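Aminoglycoside N(3)-acetyltransferase (Streptomyces griseus, PDB 7LAP) catalyses N-acetylation of aminoglycoside antibiotics at the 3-amino group, and so probably confers resistance to them. Local coordinates at residues V22-I27 and L65-G70; C79-A84 and E208-V213; Y87-W92 and E98-H103; H192-A197 and F232-A237; S251-G256 and R269-A274. All coordinates share one frame; numbering follows the deposited sequence.

From the N terminus, interaction 1 comes first and closes a loop of 37 residues, tying the start of helix 24-34 to the end of helix 58-69. Interaction 2 spans much more chain, from the loop after strand 74-78 to strand 204-213 of the two-stranded sheet. Interaction 3 is nested inside that span and folds the same loop back on helix 94-103; the two touch through a salt bridge between R101 and E208. Interaction 4 crosses interaction 2, since its helix 189-196 precedes strand 204-213 while 232-237 follows it. Interaction 5 comes last, packing helix 244-254 on strand 266-272 of the seven-stranded sheet.

Interaction 1. Residues V22-I27 and L65-G70; sequences VTRDRI and LLDVVG. With FMT (formic acid), chain M.
R24 reaches across from the first turn of helix 24-34 and takes hold of D67, near the end of helix 58-69, with two nitrogens of its guanidinium. NE of R24 gives its hydrogen to OD2 of D67 at 2.7 Å, and NH2 of R24 gives one to OD1 of D67 at 2.8 Å, the second bond almost straight (174°). This is the side-on form of the arginine-carboxylate pair, one nitrogen to each oxygen. The guanidinium and carboxylate planes are only 11° apart, and NH2 meets OD1 at its syn lone pair. The arginine gets there by being stretched out: CG stands anti to the backbone N (chi1 175°) and the chain stays extended to NE, laying the guanidinium edge along the acid. A third nitrogen, NH1 of R24, donates to O1 of a formic acid molecule at 3.0 Å, probably a remnant of the crystallisation liquor. With all three nitrogens bonded, the guanidinium should be well fixed in rotation. The bridge lies at the surface, and the helices meet more deeply below it, where I27 packs on T60 and A64 while L65 and V68 pack on L31. Under helix 58-69, L65, L66 and V69 rest on L75 of strand 74-78, so the salt bridge spans the outer side of a helix pair that leans on the seven-stranded sheet.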
# COMPACT_ATOMS: atom_id res chain seq x y z
N VAL B 22 10.32 16.10 9.86
CA VAL B 22 11.41 15.21 10.24
C VAL B 22 12.10 14.79 8.95
O VAL B 22 11.45 14.25 8.04
CB VAL B 22 10.90 13.98 11.01
CG1 VAL B 22 12.02 13.05 11.30
CG2 VAL B 22 10.19 14.43 12.36
N THR B 23 13.39 15.08 8.83
CA THR B 23 14.08 14.85 7.56
C THR B 23 14.95 13.60 7.60
O THR B 23 15.26 13.05 8.65
CB THR B 23 14.95 16.04 7.23
OG1 THR B 23 16.02 16.09 8.19
CG2 THR B 23 14.11 17.31 7.26
N ARG B 24 15.40 13.20 6.41
CA ARG B 24 16.28 12.06 6.26
C ARG B 24 17.53 12.19 7.14
O ARG B 24 17.88 11.27 7.88
CB ARG B 24 16.66 11.93 4.78
CG ARG B 24 17.68 10.85 4.47
CD ARG B 24 18.03 10.91 2.97
NE ARG B 24 19.08 9.97 2.61
CZ ARG B 24 19.42 9.71 1.35
NH1 ARG B 24 18.79 10.35 0.37
NH2 ARG B 24 20.39 8.84 1.07
N ASP B 25 18.22 13.31 7.07
CA ASP B 25 19.46 13.42 7.85
C ASP B 25 19.21 13.45 9.36
O ASP B 25 20.07 13.02 10.14
CB ASP B 25 20.25 14.66 7.45
CG ASP B 25 21.53 14.76 8.23
OD1 ASP B 25 22.42 13.91 8.01
OD2 ASP B 25 21.64 15.65 9.11
N ARG B 26 18.05 13.92 9.79
CA ARG B 26 17.77 13.93 11.21
C ARG B 26 17.48 12.52 11.72
O ARG B 26 17.91 12.15 12.82
CB ARG B 26 16.60 14.86 11.52
CG ARG B 26 16.37 15.02 13.01
CD ARG B 26 15.26 14.13 13.41
NE ARG B 26 14.96 14.24 14.84
CZ ARG B 26 14.20 15.19 15.37
NH1 ARG B 26 13.69 16.15 14.60
NH2 ARG B 26 13.97 15.18 16.65
N ILE B 27 16.72 11.75 10.95
CA ILE B 27 16.51 10.35 11.27
C ILE B 27 17.84 9.60 11.31
O ILE B 27 18.10 8.81 12.22
CB ILE B 27 15.54 9.73 10.26
CG1 ILE B 27 14.17 10.43 10.38
CG2 ILE B 27 15.38 8.30 10.58
CD1 ILE B 27 13.13 9.94 9.30
N LEU B 65 17.93 4.81 7.07
CA LEU B 65 18.48 3.54 7.53
C LEU B 65 19.66 3.10 6.67
O LEU B 65 20.66 2.60 7.18
CB LEU B 65 17.38 2.46 7.53
CG LEU B 65 16.36 2.61 8.66
CD1 LEU B 65 15.05 1.83 8.40
CD2 LEU B 65 16.99 2.17 10.01
N LEU B 66 19.54 3.25 5.33
CA LEU B 66 20.64 2.92 4.43
C LEU B 66 21.83 3.83 4.65
O LEU B 66 22.98 3.40 4.49
CB LEU B 66 20.17 3.02 2.98
CG LEU B 66 19.11 1.97 2.61
CD1 LEU B 66 18.53 2.23 1.22
CD2 LEU B 66 19.69 0.54 2.69
N ASP B 67 21.58 5.11 4.97
CA ASP B 67 22.69 6.01 5.29
C ASP B 67 23.48 5.50 6.49
O ASP B 67 24.71 5.61 6.51
CB ASP B 67 22.18 7.42 5.57
CG ASP B 67 21.59 8.12 4.32
OD1 ASP B 67 21.83 7.69 3.18
OD2 ASP B 67 20.83 9.10 4.49
N VAL B 68 22.79 4.98 7.51
CA VAL B 68 23.51 4.58 8.72
C VAL B 68 24.26 3.27 8.49
O VAL B 68 25.46 3.18 8.78
CB VAL B 68 22.55 4.47 9.93
CG1 VAL B 68 23.33 3.95 11.13
CG2 VAL B 68 21.98 5.81 10.30
N VAL B 69 23.59 2.26 7.94
CA VAL B 69 24.27 0.96 7.83
C VAL B 69 25.18 0.92 6.63
O VAL B 69 26.09 0.09 6.58
CB VAL B 69 23.28 -0.24 7.84
CG1 VAL B 69 22.34 -0.14 9.06
CG2 VAL B 69 22.44 -0.33 6.54
N GLY B 70 25.00 1.83 5.67
CA GLY B 70 25.92 1.94 4.56
C GLY B 70 25.84 0.76 3.61
O GLY B 70 25.06 -0.17 3.83
C FMT M . 19.81 8.62 -2.19
O1 FMT M . 20.03 9.82 -2.35
O2 FMT M . 20.68 7.74 -2.16

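Interaction 2. Residues C79-A84 and E208-V213; sequences CGWNDA and EQPIEV
The indole of W81 is the flat group here, and one of its faces is covered by its own chain: C of D83 lies 3.6 Å and CA of A84 3.5 Å above the ring plane, both offset toward the rim. At the edge, close to the ring plane, sits OE1 of Q209, 4.2 Å from CE3 of W81. The far corner of the six-membered ring points at P210, where CH2 of W81 meets CG of the proline at 4.1 Å, the two side chains crossing at about a right angle. The backbone O of P210 approaches CZ3 of W81 obliquely. Because CG of W81 is anti to the backbone N (chi1 -178°), the ring is carried out toward the strand and not back over G80.

A84 supplies the second point of contact. Its CB lies 3.7 Å from NE2 of Q209, whose chain is extended beyond CG and whose amide lies beside both groups, turning NE2 to the methyl of A84 and OE1 to the indole edge. NE2 of Q209 is hydrogen-bonded to D138, so this buried polar atom has a partner. F107 meets W81 edge-to-face, enclosing the tryptophan further, and D83 is salt-bridged to R120 of the second subunit.

What folds the indole under its own backbone is a type I beta turn from W81 to A84. The result is a buried tryptophan at the start of a turn, packed at the junction between the loop that leaves strand 74-78 and the two-stranded antiparallel sheet of 204-213 and 216-225.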
# COMPACT_ATOMS: atom_id res chain seq x y z
N CYS B 79 6.87 -9.09 6.08
CA CYS B 79 5.81 -8.78 5.10
C CYS B 79 4.54 -9.61 5.28
O CYS B 79 3.43 -9.06 5.46
CB CYS B 79 6.34 -9.00 3.66
SG CYS B 79 7.54 -7.80 3.16
N GLY B 80 4.65 -10.93 5.19
CA GLY B 80 3.43 -11.74 5.10
C GLY B 80 2.68 -11.45 3.80
O GLY B 80 3.19 -10.86 2.87
N TRP B 81 1.43 -11.89 3.77
CA TRP B 81 0.58 -11.83 2.57
C TRP B 81 -0.82 -11.37 2.97
O TRP B 81 -1.55 -12.12 3.64
CB TRP B 81 0.51 -13.19 1.90
CG TRP B 81 -0.27 -13.26 0.63
CD1 TRP B 81 -0.68 -12.19 -0.16
CD2 TRP B 81 -0.77 -14.44 0.01
NE1 TRP B 81 -1.42 -12.66 -1.22
CE2 TRP B 81 -1.48 -14.04 -1.15
CE3 TRP B 81 -0.66 -15.82 0.29
CZ2 TRP B 81 -2.07 -14.96 -2.03
CZ3 TRP B 81 -1.28 -16.73 -0.58
CH2 TRP B 81 -1.97 -16.30 -1.72
N ASN B 82 -1.19 -10.14 2.57
CA ASN B 82 -2.47 -9.58 3.00
C ASN B 82 -3.66 -10.37 2.49
O ASN B 82 -4.68 -10.46 3.16
CB ASN B 82 -2.63 -8.13 2.55
CG ASN B 82 -3.72 -7.42 3.32
OD1 ASN B 82 -3.55 -7.12 4.50
ND2 ASN B 82 -4.87 -7.21 2.69
N ASP B 83 -3.56 -10.91 1.29
CA ASP B 83 -4.72 -11.52 0.64
C ASP B 83 -4.62 -13.03 0.56
O ASP B 83 -5.13 -13.64 -0.38
CB ASP B 83 -4.90 -10.88 -0.73
CG ASP B 83 -5.02 -9.37 -0.61
OD1 ASP B 83 -5.96 -8.96 0.07
OD2 ASP B 83 -4.15 -8.62 -1.09
N ALA B 84 -3.95 -13.65 1.54
CA ALA B 84 -3.91 -15.11 1.62
C ALA B 84 -5.30 -15.65 1.92
O ALA B 84 -6.11 -14.98 2.54
CB ALA B 84 -2.95 -15.53 2.73
N GLU B 208 -3.28 -24.62 4.47
CA GLU B 208 -2.87 -24.76 3.09
C GLU B 208 -2.87 -23.40 2.44
O GLU B 208 -3.63 -22.52 2.83
CB GLU B 208 -3.79 -25.70 2.33
CG GLU B 208 -3.99 -26.99 3.08
CD GLU B 208 -5.13 -27.78 2.52
OE1 GLU B 208 -5.07 -28.11 1.32
OE2 GLU B 208 -6.09 -28.06 3.27
N GLN B 209 -2.00 -23.21 1.46
CA GLN B 209 -1.96 -21.94 0.76
C GLN B 209 -1.42 -22.21 -0.63
O GLN B 209 -0.60 -23.12 -0.81
CB GLN B 209 -1.09 -20.91 1.51
CG GLN B 209 -1.92 -20.03 2.48
CD GLN B 209 -1.07 -19.15 3.33
OE1 GLN B 209 0.10 -18.94 3.03
NE2 GLN B 209 -1.64 -18.60 4.39
N PRO B 210 -1.90 -21.47 -1.63
CA PRO B 210 -1.44 -21.70 -3.00
C PRO B 210 -0.11 -20.99 -3.24
O PRO B 210 0.04 -19.80 -2.94
CB PRO B 210 -2.56 -21.10 -3.85
CG PRO B 210 -3.15 -20.04 -2.98
CD PRO B 210 -3.01 -20.50 -1.56
N ILE B 211 0.85 -21.75 -3.77
CA ILE B 211 2.12 -21.21 -4.23
C ILE B 211 2.32 -21.58 -5.70
O ILE B 211 1.55 -22.32 -6.31
CB ILE B 211 3.31 -21.69 -3.36
CG1 ILE B 211 3.40 -23.21 -3.36
CG2 ILE B 211 3.15 -21.19 -1.93
CD1 ILE B 211 4.82 -23.76 -3.22
N GLU B 212 3.36 -20.99 -6.27
CA GLU B 212 3.73 -21.15 -7.66
C GLU B 212 5.11 -21.80 -7.71
O GLU B 212 6.10 -21.20 -7.27
CB GLU B 212 3.71 -19.79 -8.36
CG GLU B 212 4.42 -19.76 -9.68
CD GLU B 212 3.82 -18.74 -10.61
OE1 GLU B 212 2.59 -18.49 -10.51
OE2 GLU B 212 4.57 -18.20 -11.46
N VAL B 213 5.17 -23.04 -8.19
CA VAL B 213 6.44 -23.76 -8.34
C VAL B 213 6.49 -24.38 -9.73
O VAL B 213 5.52 -25.01 -10.17
CB VAL B 213 6.64 -24.86 -7.26
CG1 VAL B 213 7.02 -24.22 -5.91
CG2 VAL B 213 5.40 -25.71 -7.13

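Interaction 3. Residues Y87-W92 and E98-H103; sequences YDFTDW and EAVRAH
F89 and V100 face each other with their CA atoms 8.0 Å apart, F89 from a loop coiled through D88 to D91 and V100 from helix 94-103, which follows only a few residues later. Within the loop, N of D91 bonds back to O of D88; in the helix, the i to i+4 bonds run from A102 to E98 and from H103 to A99. Against this frame V100 forms a wedge between two rings. CG1 lies over one face of the phenyl of F89, 3.9 Å from the ring centroid and 26° off the normal, a CH-pi contact, while CG2 of V100 touches CZ3 of W92 at 3.5 Å. The valine's branching makes this possible, CG1 being anti to the backbone N (chi1 172°) and CG2 beside it. CG2 of T90 covers the other face of F89 near the rim. R101 bends at chi2 so that its guanidinium sets one face over CZ of F89, 3.7 Å from CZ of the arginine, with the two planes 44° apart. The methyl of T90 meets the guanidinium at its edge, 3.6 Å from NH1 of R101. Across the subunit interface, W92 meets Y53 of the second subunit edge-to-face. The V100 contacts are apolar; R101 is a charged, flat group laid against carbon, and its NH2 is salt-bridged to E208, which answers the charge while the guanidinium rests on F89.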
# COMPACT_ATOMS: atom_id res chain seq x y z
N TYR B 87 -6.79 -19.29 7.14
CA TYR B 87 -6.39 -20.62 7.62
C TYR B 87 -7.57 -21.57 7.65
O TYR B 87 -7.45 -22.74 7.27
CB TYR B 87 -5.79 -20.54 9.02
CG TYR B 87 -4.37 -20.03 9.11
CD1 TYR B 87 -3.67 -19.60 7.99
CD2 TYR B 87 -3.74 -19.98 10.35
CE1 TYR B 87 -2.36 -19.13 8.11
CE2 TYR B 87 -2.45 -19.51 10.48
CZ TYR B 87 -1.76 -19.09 9.36
OH TYR B 87 -0.47 -18.63 9.52
N ASP B 88 -8.71 -21.07 8.11
CA ASP B 88 -9.92 -21.84 8.38
C ASP B 88 -10.88 -21.88 7.21
O ASP B 88 -12.07 -22.16 7.41
CB ASP B 88 -10.64 -21.24 9.58
CG ASP B 88 -11.00 -19.77 9.36
OD1 ASP B 88 -10.07 -18.92 9.31
OD2 ASP B 88 -12.20 -19.47 9.21
N PHE B 89 -10.43 -21.58 5.98
CA PHE B 89 -11.38 -21.48 4.88
C PHE B 89 -12.03 -22.81 4.55
O PHE B 89 -12.91 -22.86 3.68
CB PHE B 89 -10.72 -20.89 3.62
CG PHE B 89 -9.91 -21.89 2.83
CD1 PHE B 89 -8.57 -22.08 3.11
CD2 PHE B 89 -10.49 -22.61 1.80
CE1 PHE B 89 -7.82 -22.99 2.39
CE2 PHE B 89 -9.76 -23.52 1.07
CZ PHE B 89 -8.41 -23.71 1.37
N THR B 90 -11.60 -23.89 5.20
CA THR B 90 -12.22 -25.20 5.10
C THR B 90 -13.35 -25.39 6.11
O THR B 90 -13.76 -26.53 6.38
CB THR B 90 -11.15 -26.28 5.25
OG1 THR B 90 -10.35 -26.00 6.42
CG2 THR B 90 -10.24 -26.30 4.02
N ASP B 91 -13.87 -24.30 6.68
CA ASP B 91 -15.03 -24.34 7.55
C ASP B 91 -16.23 -23.63 6.93
O ASP B 91 -17.24 -23.41 7.62
CB ASP B 91 -14.68 -23.72 8.91
CG ASP B 91 -13.67 -24.55 9.70
OD1 ASP B 91 -13.43 -25.72 9.34
OD2 ASP B 91 -13.14 -24.03 10.70
N TRP B 92 -16.14 -23.25 5.63
CA TRP B 92 -17.15 -22.55 4.86
C TRP B 92 -18.09 -23.53 4.18
O TRP B 92 -17.78 -24.72 4.08
CB TRP B 92 -16.49 -21.68 3.80
CG TRP B 92 -15.66 -20.56 4.31
CD1 TRP B 92 -15.46 -20.22 5.61
CD2 TRP B 92 -14.93 -19.62 3.52
NE1 TRP B 92 -14.63 -19.12 5.68
CE2 TRP B 92 -14.29 -18.74 4.41
CE3 TRP B 92 -14.74 -19.45 2.15
CZ2 TRP B 92 -13.48 -17.70 3.97
CZ3 TRP B 92 -13.94 -18.42 1.72
CH2 TRP B 92 -13.32 -17.56 2.63
N GLU B 98 -14.67 -24.58 -2.35
CA GLU B 98 -14.29 -25.02 -3.69
C GLU B 98 -13.90 -23.85 -4.59
O GLU B 98 -12.95 -23.95 -5.39
CB GLU B 98 -15.43 -25.81 -4.33
CG GLU B 98 -15.12 -26.33 -5.73
CD GLU B 98 -13.76 -27.03 -5.85
OE1 GLU B 98 -13.31 -27.69 -4.88
OE2 GLU B 98 -13.12 -26.90 -6.93
N ALA B 99 -14.63 -22.73 -4.49
CA ALA B 99 -14.26 -21.54 -5.24
C ALA B 99 -12.87 -21.05 -4.84
O ALA B 99 -12.05 -20.70 -5.70
CB ALA B 99 -15.28 -20.43 -5.00
N VAL B 100 -12.57 -21.04 -3.54
CA VAL B 100 -11.24 -20.67 -3.06
C VAL B 100 -10.19 -21.61 -3.63
O VAL B 100 -9.17 -21.17 -4.17
CB VAL B 100 -11.21 -20.64 -1.52
CG1 VAL B 100 -9.80 -20.44 -1.00
CG2 VAL B 100 -12.13 -19.56 -1.02
N ARG B 101 -10.42 -22.93 -3.52
CA ARG B 101 -9.43 -23.90 -3.97
C ARG B 101 -9.22 -23.84 -5.48
O ARG B 101 -8.12 -24.08 -5.96
CB ARG B 101 -9.86 -25.31 -3.58
CG ARG B 101 -9.54 -25.67 -2.17
CD ARG B 101 -9.01 -27.10 -2.06
NE ARG B 101 -8.25 -27.27 -0.83
CZ ARG B 101 -8.79 -27.25 0.39
NH1 ARG B 101 -10.10 -27.08 0.55
NH2 ARG B 101 -8.01 -27.41 1.46
N ALA B 102 -10.28 -23.56 -6.23
CA ALA B 102 -10.16 -23.49 -7.68
C ALA B 102 -9.61 -22.15 -8.16
O ALA B 102 -8.95 -22.10 -9.19
CB ALA B 102 -11.52 -23.76 -8.33
N HIS B 103 -9.86 -21.05 -7.44
CA HIS B 103 -9.62 -19.73 -8.03
C HIS B 103 -8.73 -18.79 -7.23
O HIS B 103 -8.35 -17.73 -7.76
CB HIS B 103 -10.95 -19.01 -8.30
CG HIS B 103 -11.86 -19.80 -9.20
ND1 HIS B 103 -11.53 -20.11 -10.50
CD2 HIS B 103 -13.06 -20.38 -8.96
CE1 HIS B 103 -12.50 -20.84 -11.03
NE2 HIS B 103 -13.44 -21.01 -10.12

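Interaction 4. Residues H192-A197 and F232-A237; sequences HAEALA and FDYSSA
A very short hydrogen bond, 2.5 Å from OH of Y234 to OE2 of E194, dominates this contact. The phenol is the donor, and it meets the carboxylate at the anti lone pair of OE2, the side away from the other oxygen. Carboxylate and ring planes are 17° apart, and OE2 lies at the edge of the tyrosine ring, in its plane. The glutamate carries the group there with CG anti to the carbonyl carbon (chi1 -72°) and a chain extended beyond CG. It is not held by the tyrosine alone: OE2 also accepts from N of A231, and OE1 from ND1 of H191, so three donors grip the two carboxylate oxygens.

Beside this polar link, F232 points its ring edge at the end of helix 189-196. CZ of F232 lies 3.9 Å from O of A197, which is in the plane of the ring, and 4.2 Å from CB of A197. The carbonyls of E194 and A197 there are both bonded to NZ of K202. I284 and L288 of helix 273-289 cover the phenylalanine from outside the two segments. The bonds of E194 to Y234 and A231 tether the long loop between strand 216-225 and helix 244-254, and F232 packs beside them. Within that loop OD1 of D233 accepts from N of S235 at 2.7 Å: an Asx turn in a loop docked by a buried Tyr-Glu bond on the C-terminal end of helix 189-196.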
# COMPACT_ATOMS: atom_id res chain seq x y z
N HIS B 192 10.83 -16.86 16.44
CA HIS B 192 11.97 -17.77 16.36
C HIS B 192 12.30 -18.34 17.73
O HIS B 192 12.63 -19.53 17.85
CB HIS B 192 13.19 -17.04 15.76
CG HIS B 192 14.42 -17.89 15.63
ND1 HIS B 192 14.42 -19.11 14.98
CD2 HIS B 192 15.69 -17.69 16.06
CE1 HIS B 192 15.64 -19.62 15.01
NE2 HIS B 192 16.43 -18.79 15.67
N ALA B 193 12.19 -17.51 18.77
CA ALA B 193 12.33 -18.03 20.13
C ALA B 193 11.28 -19.10 20.44
O ALA B 193 11.60 -20.15 21.00
CB ALA B 193 12.24 -16.89 21.16
N GLU B 194 10.01 -18.83 20.10
CA GLU B 194 8.98 -19.85 20.30
C GLU B 194 9.31 -21.13 19.55
O GLU B 194 9.11 -22.24 20.07
CB GLU B 194 7.62 -19.31 19.84
CG GLU B 194 7.03 -18.27 20.77
CD GLU B 194 5.69 -17.73 20.27
OE1 GLU B 194 5.56 -17.40 19.06
OE2 GLU B 194 4.75 -17.66 21.10
N ALA B 195 9.84 -21.01 18.33
CA ALA B 195 10.16 -22.20 17.55
C ALA B 195 11.26 -23.03 18.20
O ALA B 195 11.23 -24.26 18.12
CB ALA B 195 10.54 -21.81 16.13
N LEU B 196 12.23 -22.39 18.86
CA LEU B 196 13.32 -23.09 19.53
C LEU B 196 12.97 -23.57 20.93
O LEU B 196 13.59 -24.52 21.43
CB LEU B 196 14.56 -22.19 19.65
CG LEU B 196 15.18 -21.62 18.38
CD1 LEU B 196 16.33 -20.67 18.74
CD2 LEU B 196 15.66 -22.74 17.46
N ALA B 197 12.01 -22.93 21.59
CA ALA B 197 11.79 -23.17 23.01
C ALA B 197 11.17 -24.54 23.25
O ALA B 197 10.26 -24.96 22.52
CB ALA B 197 10.91 -22.08 23.62
N PHE B 232 2.45 -21.14 23.00
CA PHE B 232 2.14 -21.81 24.25
C PHE B 232 0.92 -21.15 24.86
O PHE B 232 0.44 -20.12 24.38
CB PHE B 232 3.31 -21.75 25.24
CG PHE B 232 4.58 -22.31 24.70
CD1 PHE B 232 5.43 -21.53 23.94
CD2 PHE B 232 4.92 -23.63 24.94
CE1 PHE B 232 6.60 -22.05 23.42
CE2 PHE B 232 6.09 -24.16 24.42
CZ PHE B 232 6.93 -23.37 23.67
N ASP B 233 0.41 -21.74 25.92
CA ASP B 233 -0.51 -21.00 26.78
C ASP B 233 0.35 -20.24 27.78
O ASP B 233 0.99 -20.85 28.65
CB ASP B 233 -1.53 -21.89 27.47
CG ASP B 233 -2.57 -21.08 28.21
OD1 ASP B 233 -2.37 -19.85 28.34
OD2 ASP B 233 -3.59 -21.64 28.63
N TYR B 234 0.38 -18.93 27.64
CA TYR B 234 1.08 -18.05 28.56
C TYR B 234 0.22 -17.60 29.73
O TYR B 234 0.56 -16.62 30.39
CB TYR B 234 1.59 -16.85 27.79
CG TYR B 234 2.54 -17.16 26.67
CD1 TYR B 234 3.88 -17.44 26.92
CD2 TYR B 234 2.11 -17.15 25.34
CE1 TYR B 234 4.75 -17.70 25.89
CE2 TYR B 234 2.98 -17.40 24.31
CZ TYR B 234 4.30 -17.68 24.59
OH TYR B 234 5.19 -17.93 23.56
N SER B 235 -0.90 -18.29 29.98
CA SER B 235 -1.84 -17.94 31.05
C SER B 235 -1.16 -17.76 32.40
O SER B 235 -1.49 -16.84 33.16
CB SER B 235 -2.90 -19.02 31.17
OG SER B 235 -2.35 -20.15 31.84
N SER B 236 -0.24 -18.66 32.74
CA SER B 236 0.36 -18.63 34.07
C SER B 236 1.44 -17.57 34.18
O SER B 236 1.67 -17.05 35.28
CB SER B 236 0.94 -20.01 34.40
OG SER B 236 1.64 -20.54 33.29
N ALA B 237 2.10 -17.23 33.08
CA ALA B 237 3.24 -16.33 33.15
C ALA B 237 2.89 -14.89 32.80
O ALA B 237 3.72 -14.00 33.00
CB ALA B 237 4.35 -16.82 32.22

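Interaction 5. Residues S251-G256 and R269-A274; sequences SMLAAG and RLFDAA
M252 runs from helix 244-254 toward F271 on strand 266-272, and its atoms can be followed outward. CB points at the strand, CG stands anti to the backbone N (chi1 -170°), and the chain stays straight to SD before bending at chi3. CB and CG make no close contact with 269-274; SD is the atom that meets the ring, 3.6 Å from CD2 of F271 and slightly farther from CE2, and CE turns away from the ring after the bend. Measured to the ring centroid the distance is 4.4 Å, with the sulfur 47° off the normal, an oblique Met-aromatic contact. L253, next along the helix, takes the neighbouring part of the same ring: its CD2 lies 3.7 Å from CE2 of F271, and its CG 4.0 Å from CZ of F271. The two side chains cross at about a right angle. Thus F271 receives two successive helix residues along the CD2-CE2-CZ side of its ring. The other methyl of L253, CD1, comes loosely near NE of R269 at 4.3 Å, but that nitrogen is engaged by E260 in a salt bridge. F271 also packs on L179 of the adjacent strand 176-180, while A276 of helix 273-289 touches M252. Chemically this is a contact of dispersion between sulfur, methyls and an aromatic ring, packing helix 244-254 against strand 266-272, with NE of R269 paired to E260.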
# COMPACT_ATOMS: atom_id res chain seq x y z
N SER B 251 10.87 -7.54 30.10
CA SER B 251 11.86 -8.19 30.96
C SER B 251 13.24 -8.15 30.32
O SER B 251 14.25 -7.98 31.00
CB SER B 251 11.48 -9.64 31.23
OG SER B 251 10.14 -9.75 31.63
N MET B 252 13.29 -8.36 29.00
CA MET B 252 14.53 -8.23 28.26
C MET B 252 15.18 -6.88 28.54
O MET B 252 16.36 -6.80 28.92
CB MET B 252 14.23 -8.38 26.77
CG MET B 252 15.41 -8.50 25.88
SD MET B 252 14.84 -8.65 24.16
CE MET B 252 13.86 -10.17 24.18
N LEU B 253 14.41 -5.81 28.35
CA LEU B 253 14.93 -4.46 28.55
C LEU B 253 15.39 -4.25 29.98
O LEU B 253 16.46 -3.68 30.22
CB LEU B 253 13.86 -3.43 28.18
CG LEU B 253 13.64 -3.27 26.68
CD1 LEU B 253 12.24 -2.67 26.43
CD2 LEU B 253 14.75 -2.40 26.09
N ALA B 254 14.60 -4.74 30.95
CA ALA B 254 14.93 -4.57 32.36
C ALA B 254 16.20 -5.32 32.73
O ALA B 254 16.93 -4.91 33.63
CB ALA B 254 13.77 -5.03 33.25
N ALA B 255 16.48 -6.42 32.05
CA ALA B 255 17.72 -7.16 32.23
C ALA B 255 18.91 -6.51 31.52
O ALA B 255 19.99 -7.12 31.49
CB ALA B 255 17.56 -8.59 31.72
N GLY B 256 18.74 -5.34 30.91
CA GLY B 256 19.82 -4.65 30.24
C GLY B 256 20.09 -5.06 28.81
O GLY B 256 21.16 -4.72 28.28
N ARG B 269 13.57 1.38 20.15
CA ARG B 269 14.38 0.42 20.89
C ARG B 269 15.22 -0.40 19.93
O ARG B 269 14.69 -0.92 18.94
CB ARG B 269 13.53 -0.54 21.74
CG ARG B 269 12.91 0.12 22.97
CD ARG B 269 11.44 0.28 22.76
NE ARG B 269 10.71 0.48 24.02
CZ ARG B 269 9.39 0.54 24.09
NH1 ARG B 269 8.67 0.40 22.98
NH2 ARG B 269 8.79 0.74 25.26
N LEU B 270 16.49 -0.56 20.26
CA LEU B 270 17.44 -1.27 19.41
C LEU B 270 18.06 -2.40 20.22
O LEU B 270 18.62 -2.15 21.29
CB LEU B 270 18.52 -0.32 18.88
CG LEU B 270 19.56 -0.99 17.98
CD1 LEU B 270 18.86 -1.53 16.72
CD2 LEU B 270 20.65 0.05 17.62
N PHE B 271 17.93 -3.62 19.71
CA PHE B 271 18.39 -4.85 20.35
C PHE B 271 19.37 -5.59 19.46
O PHE B 271 19.21 -5.64 18.24
CB PHE B 271 17.22 -5.84 20.60
CG PHE B 271 16.08 -5.25 21.38
CD1 PHE B 271 15.08 -4.51 20.74
CD2 PHE B 271 15.97 -5.48 22.75
CE1 PHE B 271 13.99 -3.99 21.45
CE2 PHE B 271 14.90 -4.95 23.48
CZ PHE B 271 13.90 -4.20 22.83
N ASP B 272 20.33 -6.28 20.08
CA ASP B 272 21.07 -7.31 19.35
C ASP B 272 20.22 -8.58 19.29
O ASP B 272 19.70 -9.03 20.32
CB ASP B 272 22.43 -7.57 20.01
CG ASP B 272 23.35 -6.34 20.01
OD1 ASP B 272 23.32 -5.56 19.03
OD2 ASP B 272 24.10 -6.14 20.99
N ALA B 273 20.11 -9.17 18.09
CA ALA B 273 19.18 -10.28 17.88
C ALA B 273 19.59 -11.54 18.64
O ALA B 273 18.72 -12.25 19.16
CB ALA B 273 19.05 -10.61 16.39
N ALA B 274 20.89 -11.88 18.66
CA ALA B 274 21.29 -13.10 19.35
C ALA B 274 20.98 -13.07 20.85
O ALA B 274 20.37 -14.04 21.34
CB ALA B 274 22.77 -13.40 19.08